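PDB 4EVW: nucleoside-diphosphate-sugar pyrophosphorylase from Vibrio cholerae, which probably transfers a nucleotidyl group from a nucleoside triphosphate to a sugar phosphate, releasing pyrophosphate. Local coordinates for residues L50-N55 against A88-L93. The protein carries 1 engineered substitution. Residues are numbered along the deposited sequence; the frame is centred on the assembly and turned at random.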
# COMPACT_ATOMS: atom_id res chain seq x y z
N LEU A 50 -3.01 10.16 -3.73
CA LEU A 50 -1.65 10.67 -3.65
C LEU A 50 -0.74 9.61 -4.26
O LEU A 50 -0.65 8.50 -3.74
CB LEU A 50 -1.22 10.93 -2.20
CG LEU A 50 0.27 11.24 -1.99
CD1 LEU A 50 0.67 12.51 -2.72
CD2 LEU A 50 0.53 11.39 -0.50
N PHE A 51 -0.10 9.96 -5.37
CA PHE A 51 0.81 9.04 -6.04
C PHE A 51 2.22 9.49 -5.67
O PHE A 51 2.59 10.64 -5.90
CB PHE A 51 0.60 9.11 -7.55
CG PHE A 51 -0.79 8.72 -7.98
CD1 PHE A 51 -1.18 7.38 -8.00
CD2 PHE A 51 -1.72 9.69 -8.35
CE1 PHE A 51 -2.48 7.02 -8.37
CE2 PHE A 51 -3.02 9.33 -8.72
CZ PHE A 51 -3.40 7.99 -8.73
N ILE A 52 2.99 8.59 -5.08
CA ILE A 52 4.36 8.92 -4.68
C ILE A 52 5.29 8.19 -5.61
O ILE A 52 5.43 6.97 -5.56
CB ILE A 52 4.63 8.52 -3.22
CG1 ILE A 52 3.51 9.06 -2.32
CG2 ILE A 52 5.97 9.09 -2.77
CD1 ILE A 52 3.54 8.53 -0.90
N VAL A 53 5.94 8.96 -6.48
CA VAL A 53 6.81 8.39 -7.48
C VAL A 53 8.23 8.86 -7.36
O VAL A 53 8.56 9.74 -6.55
CB VAL A 53 6.35 8.79 -8.88
CG1 VAL A 53 4.89 8.43 -9.08
CG2 VAL A 53 6.54 10.30 -9.06
N ARG A 54 9.07 8.29 -8.21
CA ARG A 54 10.46 8.66 -8.23
C ARG A 54 10.76 9.42 -9.51
O ARG A 54 10.04 9.28 -10.50
CB ARG A 54 11.31 7.44 -8.16
CG ARG A 54 12.52 7.73 -7.40
CD ARG A 54 13.06 6.50 -6.80
NE ARG A 54 14.49 6.55 -6.99
CZ ARG A 54 15.14 5.81 -7.87
NH1 ARG A 54 14.49 4.94 -8.64
NH2 ARG A 54 16.45 5.96 -8.01
N ASN A 55 11.82 10.22 -9.49
CA ASN A 55 12.20 11.01 -10.65
C ASN A 55 12.90 10.19 -11.73
O ASN A 55 13.98 10.54 -12.18
CB ASN A 55 13.09 12.17 -10.22
CG ASN A 55 14.40 11.71 -9.61
OD1 ASN A 55 14.53 10.57 -9.17
ND2 ASN A 55 15.38 12.61 -9.57
N ALA A 88 7.07 2.25 3.78
CA ALA A 88 6.73 3.09 4.91
C ALA A 88 7.45 4.43 4.80
O ALA A 88 6.87 5.47 5.11
CB ALA A 88 7.09 2.40 6.23
N GLU A 89 8.71 4.42 4.38
CA GLU A 89 9.43 5.68 4.25
C GLU A 89 8.87 6.46 3.05
O GLU A 89 8.73 7.67 3.10
CB GLU A 89 10.94 5.46 4.07
CG GLU A 89 11.70 6.78 3.95
CD GLU A 89 13.21 6.63 3.92
OE1 GLU A 89 13.72 5.63 3.36
OE2 GLU A 89 13.90 7.53 4.45
N THR A 90 8.56 5.74 1.97
CA THR A 90 8.01 6.39 0.78
C THR A 90 6.75 7.16 1.15
O THR A 90 6.59 8.33 0.78
CB THR A 90 7.68 5.35 -0.30
OG1 THR A 90 8.88 4.66 -0.66
CG2 THR A 90 7.08 6.02 -1.53
N VAL A 91 5.86 6.51 1.90
CA VAL A 91 4.62 7.16 2.32
C VAL A 91 4.91 8.40 3.17
O VAL A 91 4.34 9.46 2.93
CB VAL A 91 3.74 6.17 3.11
CG1 VAL A 91 2.61 6.92 3.81
CG2 VAL A 91 3.18 5.10 2.15
N THR A 92 5.79 8.27 4.16
CA THR A 92 6.12 9.41 5.01
C THR A 92 6.70 10.58 4.20
O THR A 92 6.30 11.73 4.39
CB THR A 92 7.12 9.01 6.12
OG1 THR A 92 6.48 8.07 7.00
CG2 THR A 92 7.57 10.23 6.92
N LEU A 93 7.63 10.29 3.30
CA LEU A 93 8.23 11.35 2.48
C LEU A 93 7.20 11.95 1.52
O LEU A 93 7.24 13.15 1.22
CB LEU A 93 9.43 10.80 1.70
CG LEU A 93 10.64 10.42 2.57
CD1 LEU A 93 11.77 9.92 1.68
CD2 LEU A 93 11.09 11.63 3.38
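Ile-52, on a strand of the central sheet, meets residues 88-93 of helix 87-100 through both branches of its side chain, a compact example of one branched residue filling the seam between a sheet and the helix laid on it. Its CG2 lies 3.5 Å from CG2 of Thr-90, tighter than usual for two methyls, and the two side chains run past each other in opposite directions. The longer branch reaches the helix backbone: Ile-52 CD1 is 3.5 Å from the carbonyl O of Thr-90 and 3.7 Å from CA of Val-91. An extended outer torsion (chi2 170°) carries CD1 that far, so the isoleucine packs against main chain as well as side chain.

The second shell holds the threonine in this rotamer. OG1 of Thr-90 sits beside the backbone N (chi1 -61°), which puts CG2 anti to that N, and OG1 is held by hydrogen bonds to Gly-86 O and Thr-84 OG1, which leaves the methyl for apolar packing. Two residues on, and turned away from the strand, Thr-92 OG1 bonds to Ala-88 O at 3.2 Å, an oxygen that also accepts from Thr-92 N, the two donors coming from opposite faces of its plane.

Strand 49-54 runs parallel to strands 2-5 and 75-80, between them, as in a Rossmann-like nucleotidyltransferase core. Helix 87-100 also covers Pro-5 of strand 2-5, through Thr-90 and Val-91; helix 59-70 packs on Phe-51 and Val-53, across the sheet, and helix 180-191 flanks Val-91 and Thr-92.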